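Local coordinates for DUF1436 domain-containing protein (Neisseria meningitidis, PDB 2GKP) that is of unknown function but probably acts as an immunity protein that neutralises a contact-dependent growth inhibition (CDI) toxin, at residues Ser29-Asp37 and Asp75-Lys83; Arg104-Val114 and Ser126-Trp136. All blocks are in the same frame, centred on the assembly; numbering follows the deposited sequence. Where two conformers were deposited one is given.

Contact 1. Residues Ser29-Asp37 and Asp75-Lys83; sequences SGFGRYAPD and DQDFFDTEK
Phe-78 and Phe-79, consecutive residues of the 75-83 segment, bring their ring edges against the hairpin of residues 29-37, and no hydrogen bond crosses between the two segments. The contact is built from C-H groups meeting backbone oxygens. Phe-78 CZ points at Ala-35 O, which lies in the ring plane 3.5 Å away, while CE2 comes to 3.2 Å from Ser-29 O at an oblique angle. Ala-35 O already accepts from Ser-29 N, and Ser-29 O from Ala-35 N, so the phenyl edge covers a finished pair of backbone bonds. Nearer the turn, where the pairing between Phe-31 and Arg-33 is weak, Phe-79 CZ meets Arg-33 O in plane at 3.4 Å, and CE2 passes Phe-31 N.

Apolar contacts are few. Ala-35 CB lies 4.3 Å from Phe-78 CE2, and Gly-30 CA sits 4.0 Å from Phe-79 CZ.

On the polar side, Asp-37 turns its carboxylate 77° from the Phe-78 ring, with OD1 at the ring's edge. With CG anti to the backbone N (chi1 -175°), OD2 reaches Ser-29 OG at 2.6 Å, and Arg-66 adds a salt bridge to the same oxygen. Phe-68 meets Phe-78 at an angle, and backbone bonds from Gly-30 to Arg-66 and Phe-68 place the chain leading into helix 73-79 beside the end of strand 23-30.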
loop_
_atom_site.group_PDB
_atom_site.type_symbol
_atom_site.label_atom_id
_atom_site.label_comp_id
_atom_site.label_asym_id
_atom_site.label_seq_id
_atom_site.Cartn_x
_atom_site.Cartn_y
_atom_site.Cartn_z
ATOM N N SER A 29 0.405 4.115 7.715
ATOM C CA SER A 29 0.325 4.340 9.153
ATOM C C SER A 29 -0.809 5.313 9.420
ATOM O O SER A 29 -1.428 5.845 8.482
ATOM C CB SER A 29 1.647 4.937 9.671
ATOM O OG SER A 29 2.714 3.999 9.491
ATOM N N GLY A 30 -1.059 5.575 10.711
ATOM C CA GLY A 30 -2.123 6.516 11.038
ATOM C C GLY A 30 -2.719 6.239 12.387
ATOM O O GLY A 30 -2.113 5.561 13.229
ATOM N N PHE A 31 -3.906 6.811 12.607
ATOM C CA PHE A 31 -4.715 6.501 13.768
ATOM C C PHE A 31 -6.144 6.772 13.302
ATOM O O PHE A 31 -6.436 7.857 12.776
ATOM C CB PHE A 31 -4.401 7.413 14.979
ATOM C CG PHE A 31 -5.444 7.310 16.042
ATOM C CD1 PHE A 31 -5.445 6.215 16.919
ATOM C CD2 PHE A 31 -6.494 8.249 16.107
ATOM C CE1 PHE A 31 -6.467 6.034 17.845
ATOM C CE2 PHE A 31 -7.513 8.086 17.027
ATOM C CZ PHE A 31 -7.502 7.009 17.919
ATOM N N GLY A 32 -7.017 5.780 13.480
ATOM C CA GLY A 32 -8.397 5.900 13.026
ATOM C C GLY A 32 -8.540 5.664 11.549
ATOM O O GLY A 32 -9.303 4.804 11.120
ATOM N N ARG A 33 -7.820 6.457 10.758
ATOM C CA ARG A 33 -7.685 6.233 9.325
ATOM C C ARG A 33 -6.195 6.184 8.990
ATOM O O ARG A 33 -5.360 6.829 9.680
ATOM C CB ARG A 33 -8.379 7.335 8.502
ATOM C CG ARG A 33 -9.868 7.480 8.794
ATOM C CD ARG A 33 -10.552 8.541 7.920
ATOM N NE ARG A 33 -10.944 8.003 6.617
ATOM C CZ ARG A 33 -12.101 7.392 6.347
ATOM N NH1 ARG A 33 -12.357 6.991 5.093
ATOM N NH2 ARG A 33 -13.001 7.138 7.298
ATOM N N TYR A 34 -5.881 5.445 7.914
ATOM C CA TYR A 34 -4.494 5.207 7.539
ATOM C C TYR A 34 -4.157 5.722 6.148
ATOM O O TYR A 34 -5.041 5.924 5.293
ATOM C CB TYR A 34 -4.174 3.710 7.659
ATOM C CG TYR A 34 -4.160 3.253 9.094
ATOM C CD1 TYR A 34 -2.954 2.939 9.709
ATOM C CD2 TYR A 34 -5.324 3.182 9.859
ATOM C CE1 TYR A 34 -2.922 2.516 11.030
ATOM C CE2 TYR A 34 -5.275 2.768 11.203
ATOM C CZ TYR A 34 -4.081 2.445 11.769
ATOM O OH TYR A 34 -4.029 2.025 13.101
ATOM N N ALA A 35 -2.863 5.910 5.932
ATOM C CA ALA A 35 -2.386 6.483 4.664
ATOM C C ALA A 35 -0.939 6.127 4.444
ATOM O O ALA A 35 -0.250 5.732 5.388
ATOM C CB ALA A 35 -2.596 8.012 4.625
ATOM N N PRO A 36 -0.465 6.232 3.194
ATOM C CA PRO A 36 0.946 5.903 2.948
ATOM C C PRO A 36 1.875 6.616 3.920
ATOM O O PRO A 36 1.706 7.825 4.164
ATOM C CB PRO A 36 1.153 6.402 1.520
ATOM C CG PRO A 36 -0.186 6.198 0.870
ATOM C CD PRO A 36 -1.198 6.560 1.946
ATOM N N ASP A 37 2.845 5.888 4.464
ATOM C CA ASP A 37 3.763 6.460 5.476
ATOM C C ASP A 37 5.142 6.583 4.822
ATOM O O ASP A 37 5.892 5.592 4.726
ATOM C CB ASP A 37 3.821 5.546 6.692
ATOM C CG ASP A 37 4.653 6.125 7.814
ATOM O OD1 ASP A 37 5.297 7.154 7.581
ATOM O OD2 ASP A 37 4.695 5.521 8.900
ATOM N N ASP A 75 1.327 11.834 15.550
ATOM C CA ASP A 75 0.017 11.993 14.894
ATOM C C ASP A 75 -0.150 13.364 14.223
ATOM O O ASP A 75 -0.597 13.496 13.087
ATOM C CB ASP A 75 -1.092 11.764 15.942
ATOM C CG ASP A 75 -2.482 11.672 15.326
ATOM O OD1 ASP A 75 -2.721 10.711 14.563
ATOM O OD2 ASP A 75 -3.343 12.537 15.611
ATOM N N GLN A 76 0.162 14.429 14.971
ATOM C CA GLN A 76 0.006 15.763 14.403
ATOM C C GLN A 76 0.866 15.946 13.143
ATOM O O GLN A 76 0.404 16.490 12.119
ATOM C CB GLN A 76 0.361 16.829 15.444
ATOM C CG GLN A 76 -0.600 16.864 16.628
ATOM C CD GLN A 76 -0.076 17.824 17.672
ATOM O OE1 GLN A 76 0.470 18.867 17.325
ATOM N NE2 GLN A 76 -0.195 17.461 18.950
ATOM N N ASP A 77 2.116 15.484 13.226
ATOM C CA ASP A 77 3.040 15.561 12.089
ATOM C C ASP A 77 2.528 14.791 10.877
ATOM O O ASP A 77 2.558 15.318 9.733
ATOM C CB ASP A 77 4.438 15.069 12.497
ATOM C CG ASP A 77 5.461 15.249 11.391
ATOM O OD1 ASP A 77 6.167 16.278 11.364
ATOM O OD2 ASP A 77 5.549 14.358 10.557
ATOM N N PHE A 78 2.032 13.581 11.146
ATOM C CA PHE A 78 1.543 12.713 10.069
ATOM C C PHE A 78 0.338 13.279 9.326
ATOM O O PHE A 78 0.203 13.111 8.112
ATOM C CB PHE A 78 1.218 11.319 10.609
ATOM C CG PHE A 78 1.019 10.292 9.523
ATOM C CD1 PHE A 78 2.111 9.741 8.851
ATOM C CD2 PHE A 78 -0.247 9.850 9.195
ATOM C CE1 PHE A 78 1.911 8.776 7.862
ATOM C CE2 PHE A 78 -0.449 8.906 8.188
ATOM C CZ PHE A 78 0.637 8.383 7.530
ATOM N N PHE A 79 -0.531 13.987 10.058
ATOM C CA PHE A 79 -1.766 14.486 9.451
ATOM C C PHE A 79 -1.734 15.984 9.101
ATOM O O PHE A 79 -2.723 16.550 8.648
ATOM C CB PHE A 79 -2.987 14.104 10.313
ATOM C CG PHE A 79 -3.323 12.620 10.255
ATOM C CD1 PHE A 79 -4.057 12.123 9.182
ATOM C CD2 PHE A 79 -2.905 11.729 11.237
ATOM C CE1 PHE A 79 -4.372 10.778 9.111
ATOM C CE2 PHE A 79 -3.219 10.346 11.156
ATOM C CZ PHE A 79 -3.947 9.891 10.097
ATOM N N ASP A 80 -0.569 16.610 9.303
ATOM C CA ASP A 80 -0.385 18.019 8.947
ATOM C C ASP A 80 -0.506 18.199 7.446
ATOM O O ASP A 80 0.188 17.525 6.702
ATOM C CB ASP A 80 1.001 18.502 9.362
ATOM C CG ASP A 80 1.209 19.998 9.085
ATOM O OD1 ASP A 80 0.526 20.849 9.722
ATOM O OD2 ASP A 80 2.032 20.330 8.203
ATOM N N THR A 81 -1.357 19.121 7.015
ATOM C CA THR A 81 -1.663 19.328 5.602
ATOM C C THR A 81 -0.416 19.613 4.759
ATOM O O THR A 81 -0.185 18.976 3.730
ATOM C CB THR A 81 -2.705 20.447 5.449
ATOM O OG1 THR A 81 -3.899 20.042 6.154
ATOM C CG2 THR A 81 -3.041 20.684 3.983
ATOM N N GLU A 82 0.414 20.536 5.218
ATOM C CA GLU A 82 1.551 20.938 4.418
ATOM C C GLU A 82 2.617 19.837 4.388
ATOM O O GLU A 82 3.256 19.612 3.325
ATOM C CB GLU A 82 2.130 22.278 4.949
ATOM C CG GLU A 82 3.510 22.606 4.399
ATOM C CD GLU A 82 3.557 22.821 2.882
ATOM O OE1 GLU A 82 2.495 22.812 2.223
ATOM O OE2 GLU A 82 4.689 23.003 2.343
ATOM N N LYS A 83 2.813 19.146 5.520
ATOM C CA LYS A 83 3.763 18.042 5.554
ATOM C C LYS A 83 3.310 16.902 4.647
ATOM O O LYS A 83 4.135 16.350 3.912
ATOM C CB LYS A 83 4.010 17.567 6.976
ATOM C CG LYS A 83 4.747 18.631 7.783
ATOM C CD LYS A 83 4.790 18.248 9.254
ATOM C CE LYS A 83 5.612 19.270 10.053
ATOM N NZ LYS A 83 5.485 19.230 11.552
#

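Contact 2. Residues Arg104-Val114 and Ser126-Trp136. With EDO (1,2-ethanediol), chain C.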
loop_
_atom_site.group_PDB
_atom_site.type_symbol
_atom_site.label_atom_id
_atom_site.label_comp_id
_atom_site.label_asym_id
_atom_site.label_seq_id
_atom_site.Cartn_x
_atom_site.Cartn_y
_atom_site.Cartn_z
ATOM N N ARG A 104 4.665 13.212 -14.279
ATOM C CA ARG A 104 3.751 12.487 -13.389
ATOM C C ARG A 104 2.573 11.907 -14.154
ATOM O O ARG A 104 2.004 10.896 -13.735
ATOM C CB ARG A 104 3.286 13.361 -12.201
ATOM C CG ARG A 104 2.372 14.499 -12.570
ATOM C CD ARG A 104 2.432 15.589 -11.525
ATOM N NE ARG A 104 1.879 15.144 -10.256
ATOM C CZ ARG A 104 2.270 15.620 -9.075
ATOM N NH1 ARG A 104 1.684 15.191 -7.973
ATOM N NH2 ARG A 104 3.278 16.511 -8.963
ATOM N N ARG A 105 2.160 12.544 -15.263
ATOM C CA ARG A 105 1.093 11.977 -16.077
ATOM C C ARG A 105 1.387 10.536 -16.483
ATOM O O ARG A 105 0.527 9.634 -16.351
ATOM C CB ARG A 105 0.868 12.842 -17.316
ATOM C CG ARG A 105 -0.200 12.344 -18.260
ATOM C CD ARG A 105 -0.740 13.493 -19.082
ATOM N NE ARG A 105 -1.057 13.075 -20.442
ATOM C CZ ARG A 105 -1.500 13.896 -21.386
ATOM N NH1 ARG A 105 -1.669 15.181 -21.121
ATOM N NH2 ARG A 105 -1.757 13.434 -22.594
ATOM N N ALA A 106 2.610 10.312 -16.960
ATOM C CA ALA A 106 3.003 8.984 -17.397
ATOM C C ALA A 106 3.146 8.056 -16.211
ATOM O O ALA A 106 2.742 6.909 -16.284
ATOM C CB ALA A 106 4.335 9.070 -18.188
ATOM N N LEU A 107 3.722 8.525 -15.103
ATOM C CA LEU A 107 3.856 7.653 -13.923
ATOM C C LEU A 107 2.490 7.080 -13.505
ATOM O O LEU A 107 2.383 5.877 -13.180
ATOM C CB LEU A 107 4.451 8.481 -12.767
ATOM C CG LEU A 107 4.425 7.807 -11.389
ATOM C CD1 LEU A 107 5.299 6.549 -11.374
ATOM C CD2 LEU A 107 4.851 8.808 -10.326
ATOM N N PHE A 108 1.468 7.942 -13.486
ATOM C CA PHE A 108 0.207 7.559 -12.923
ATOM C C PHE A 108 -0.774 6.950 -13.908
ATOM O O PHE A 108 -1.733 6.322 -13.472
ATOM C CB PHE A 108 -0.458 8.740 -12.212
ATOM C CG PHE A 108 0.202 9.124 -10.911
ATOM C CD1 PHE A 108 0.084 8.298 -9.797
ATOM C CD2 PHE A 108 0.957 10.287 -10.809
ATOM C CE1 PHE A 108 0.682 8.658 -8.584
ATOM C CE2 PHE A 108 1.543 10.634 -9.642
ATOM C CZ PHE A 108 1.407 9.851 -8.523
ATOM N N LYS A 109 -0.552 7.158 -15.212
ATOM C CA LYS A 109 -1.576 6.823 -16.211
ATOM C C LYS A 109 -2.248 5.467 -16.009
ATOM O O LYS A 109 -3.492 5.381 -16.040
ATOM C CB LYS A 109 -1.040 6.938 -17.656
ATOM C CG LYS A 109 -2.149 6.854 -18.688
ATOM C CD LYS A 109 -1.664 6.788 -20.132
ATOM C CE LYS A 109 -2.838 6.452 -21.036
ATOM N NZ LYS A 109 -3.107 4.997 -21.011
ATOM N N ASN A 110 -1.441 4.431 -15.799
ATOM C CA ASN A 110 -1.968 3.066 -15.726
ATOM C C ASN A 110 -1.839 2.471 -14.337
ATOM O O ASN A 110 -1.835 1.226 -14.178
ATOM C CB ASN A 110 -1.248 2.174 -16.727
ATOM C CG ASN A 110 -1.358 2.712 -18.145
ATOM O OD1 ASN A 110 -2.459 2.951 -18.633
ATOM N ND2 ASN A 110 -0.226 2.887 -18.818
HETATM N N MSE A 111 -1.694 3.353 -13.339
HETATM C CA MSE A 111 -1.419 2.883 -11.981
HETATM C C MSE A 111 -2.704 2.405 -11.299
HETATM O O MSE A 111 -3.647 3.159 -11.117
HETATM C CB MSE A 111 -0.695 3.936 -11.150
HETATM C CG MSE A 111 -0.249 3.419 -9.803
HETATM SE SE MSE A 111 0.689 4.768 -8.779
HETATM C CE MSE A 111 2.373 4.811 -9.743
HETATM N N MSE A 112 -2.700 1.121 -10.942
HETATM C CA MSE A 112 -3.759 0.530 -10.135
HETATM C C MSE A 112 -3.335 0.487 -8.672
HETATM O O MSE A 112 -2.132 0.563 -8.363
HETATM C CB MSE A 112 -4.054 -0.891 -10.656
HETATM C CG MSE A 112 -4.335 -0.931 -12.167
HETATM SE SE MSE A 112 -6.035 -0.012 -12.563
HETATM C CE MSE A 112 -6.636 -0.918 -14.111
ATOM N N SER A 113 -4.311 0.328 -7.775
ATOM C CA SER A 113 -4.006 0.367 -6.340
ATOM C C SER A 113 -4.846 -0.627 -5.529
ATOM O O SER A 113 -6.061 -0.659 -5.662
ATOM C CB SER A 113 -4.325 1.766 -5.804
ATOM O OG SER A 113 -3.809 1.887 -4.477
ATOM N N VAL A 114 -4.167 -1.402 -4.676
ATOM C CA VAL A 114 -4.806 -2.335 -3.769
ATOM C C VAL A 114 -4.408 -1.904 -2.369
ATOM O O VAL A 114 -3.250 -1.546 -2.144
ATOM C CB VAL A 114 -4.273 -3.778 -4.087
ATOM C CG1 VAL A 114 -4.579 -4.758 -2.968
ATOM C CG2 VAL A 114 -4.804 -4.334 -5.404
ATOM N N SER A 126 -8.075 -5.235 -0.790
ATOM C CA SER A 126 -9.163 -4.543 -1.491
ATOM C C SER A 126 -8.687 -3.899 -2.775
ATOM O O SER A 126 -7.767 -3.080 -2.753
ATOM C CB SER A 126 -9.721 -3.423 -0.626
ATOM O OG SER A 126 -10.295 -3.921 0.581
ATOM N N PRO A 127 -9.336 -4.238 -3.889
ATOM C CA PRO A 127 -9.034 -3.598 -5.172
ATOM C C PRO A 127 -9.665 -2.203 -5.215
ATOM O O PRO A 127 -10.325 -1.786 -4.259
ATOM C CB PRO A 127 -9.699 -4.542 -6.178
ATOM C CG PRO A 127 -10.884 -5.068 -5.402
ATOM C CD PRO A 127 -10.406 -5.245 -4.000
ATOM N N SER A 128 -9.510 -1.497 -6.315
ATOM C CA SER A 128 -10.039 -0.125 -6.411
ATOM C C SER A 128 -10.274 0.223 -7.848
ATOM O O SER A 128 -9.852 -0.497 -8.753
ATOM C CB SER A 128 -9.060 0.889 -5.817
ATOM O OG SER A 128 -7.896 0.983 -6.618
ATOM N N ARG A 129 -10.957 1.352 -8.030
ATOM C CA ARG A 129 -11.086 2.022 -9.329
ATOM C C ARG A 129 -10.161 3.249 -9.369
ATOM O O ARG A 129 -10.181 4.114 -8.466
ATOM C CB ARG A 129 -12.561 2.480 -9.552
ATOM C CG ARG A 129 -12.745 3.544 -10.650
ATOM C CD ARG A 129 -12.462 3.051 -12.079
ATOM N NE ARG A 129 -12.681 4.186 -12.951
ATOM C CZ ARG A 129 -12.016 4.438 -14.079
ATOM N NH1 ARG A 129 -11.110 3.607 -14.541
ATOM N NH2 ARG A 129 -12.260 5.557 -14.739
ATOM N N HIS A 130 -9.377 3.341 -10.432
ATOM C CA HIS A 130 -8.511 4.491 -10.679
ATOM C C HIS A 130 -9.375 5.619 -11.235
ATOM O O HIS A 130 -9.412 5.903 -12.442
ATOM C CB HIS A 130 -7.422 4.081 -11.659
ATOM C CG HIS A 130 -6.348 5.100 -11.799
ATOM N ND1 HIS A 130 -5.402 5.021 -12.793
ATOM C CD2 HIS A 130 -6.023 6.185 -11.049
ATOM C CE1 HIS A 130 -4.559 6.036 -12.669
ATOM N NE2 HIS A 130 -4.918 6.759 -11.622
ATOM N N VAL A 131 -10.072 6.284 -10.324
ATOM C CA VAL A 131 -11.106 7.234 -10.662
ATOM C C VAL A 131 -10.563 8.576 -11.139
ATOM O O VAL A 131 -11.173 9.245 -11.973
ATOM C CB VAL A 131 -12.074 7.427 -9.454
ATOM C CG1 VAL A 131 -11.324 7.889 -8.200
ATOM C CG2 VAL A 131 -13.167 8.438 -9.754
ATOM N N LYS A 132 -9.431 9.007 -10.582
ATOM C CA LYS A 132 -8.836 10.253 -10.993
ATOM C C LYS A 132 -7.373 9.998 -11.256
ATOM O O LYS A 132 -6.866 8.969 -10.839
ATOM C CB LYS A 132 -8.998 11.297 -9.891
ATOM C CG LYS A 132 -10.415 11.838 -9.767
ATOM C CD LYS A 132 -10.587 13.025 -8.844
ATOM C CE LYS A 132 -12.083 13.385 -8.833
ATOM N NZ LYS A 132 -12.270 14.501 -7.802
ATOM N N LEU A 133 -6.686 10.961 -11.871
ATOM C CA LEU A 133 -5.312 10.755 -12.266
ATOM C C LEU A 133 -4.475 10.191 -11.103
ATOM O O LEU A 133 -3.730 9.218 -11.249
ATOM C CB LEU A 133 -4.713 12.063 -12.883
ATOM C CG LEU A 133 -5.504 12.711 -14.083
ATOM C CD1 LEU A 133 -5.177 14.191 -14.450
ATOM C CD2 LEU A 133 -5.510 11.819 -15.357
ATOM N N GLU A 134 -4.615 10.797 -9.924
ATOM C CA GLU A 134 -3.822 10.418 -8.742
ATOM C C GLU A 134 -4.696 9.983 -7.565
ATOM O O GLU A 134 -4.370 10.249 -6.391
ATOM C CB GLU A 134 -2.872 11.552 -8.329
ATOM C CG GLU A 134 -1.964 11.945 -9.518
ATOM C CD GLU A 134 -0.949 13.037 -9.225
ATOM O OE1 GLU A 134 -0.633 13.322 -8.058
ATOM O OE2 GLU A 134 -0.462 13.648 -10.205
ATOM N N ALA A 135 -5.812 9.333 -7.836
ATOM C CA ALA A 135 -6.683 8.862 -6.754
ATOM C C ALA A 135 -7.443 7.605 -7.111
ATOM O O ALA A 135 -7.721 7.361 -8.265
ATOM C CB ALA A 135 -7.622 9.954 -6.327
ATOM N N TRP A 136 -7.752 6.815 -6.085
ATOM C CA TRP A 136 -8.366 5.508 -6.244
ATOM C C TRP A 136 -9.481 5.382 -5.241
ATOM O O TRP A 136 -9.279 5.751 -4.065
ATOM C CB TRP A 136 -7.309 4.417 -5.956
ATOM C CG TRP A 136 -6.158 4.491 -6.923
ATOM C CD1 TRP A 136 -6.078 3.814 -8.128
ATOM C CD2 TRP A 136 -4.981 5.299 -6.834
ATOM N NE1 TRP A 136 -4.905 4.120 -8.753
ATOM C CE2 TRP A 136 -4.216 5.044 -8.006
ATOM C CE3 TRP A 136 -4.486 6.187 -5.867
ATOM C CZ2 TRP A 136 -2.995 5.677 -8.262
ATOM C CZ3 TRP A 136 -3.265 6.822 -6.109
ATOM C CH2 TRP A 136 -2.541 6.568 -7.314
HETATM C C1 EDO C . -7.800 0.030 -2.772
HETATM O O1 EDO C . -9.083 -0.048 -2.126
HETATM C C2 EDO C . -7.446 1.506 -2.988
HETATM O O2 EDO C . -6.048 1.814 -2.943
HETATM O O HOH W 1 -5.042 2.811 -14.294
HETATM O O HOH W 2 -7.028 0.746 -9.240
#
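Glu-134 lies across Phe-108 and ends in a two-pronged salt bridge with Arg-104. Leaving CB with CG anti to its own carbonyl carbon (chi1 -56°), the chain sets CG over one face of the phenyl ring, 3.7 Å from its centroid, a CH-pi contact. CD follows at 3.5 Å from Phe-108 CE2, and the carboxylate stacks on the ring with its plane turned by 17°. At the tip, OE2 accepts from Arg-104 NE at 2.8 Å and OE1 from Arg-104 NH1 at 3.0 Å, both on the syn side. Guanidinium and carboxylate are nearly coplanar, 9° apart.

Farther along, Trp-136 reaches across to the chain at and just before strand 112-119. Its NE1 donates almost straight to Met-111 O at 2.8 Å, in the indole plane but above the carbonyl plane. Met-111, a selenomethionine, puts SE beside CZ2 as a Met-aromatic contact, and Ser-113 CB rests over the five-membered ring. Met-111 O also faces the His-130 ring, whose NE2 is bonded to Leu-133 O within the 126-136 segment. Ser-128 OG completes the row, 2.6 Å from Ser-113 O on a lone pair, and takes a hydrogen bond from a water that also accepts from Ser-113 N.

Glu-134 OE1 additionally bonds Tyr-88 OH, and Arg-104 NH2 pairs with Glu-89. Charge is therefore shared between two acids and one arginine, which would be expected to keep both carboxylates ionised and to fix helix 104-108 to both the loop and helix 81-99.

Overall arrangement
From the N terminus, the chain forms strands 11-18, 23-30 and 34-45, passes through helix 51-63 and returns in helix 73-79, where contact 1 closes a loop of 37 residues between its segments. Helix 81-99 then carries the chain away to helix 104-108, and contact 2 closes a shorter excursion, the hairpin of strands 112-119 and 122-132. The loops follow in series, neither nesting nor crossing. Their centres lie 21 Å apart and their nearest atoms about 8 Å apart, without touching. Both reach the same antiparallel sheet: contact 1 ties its 23-30/34-45 part to the helical segment before helix 81-99, and contact 2 joins the segment after that helix to strands 122-132 and 135-138.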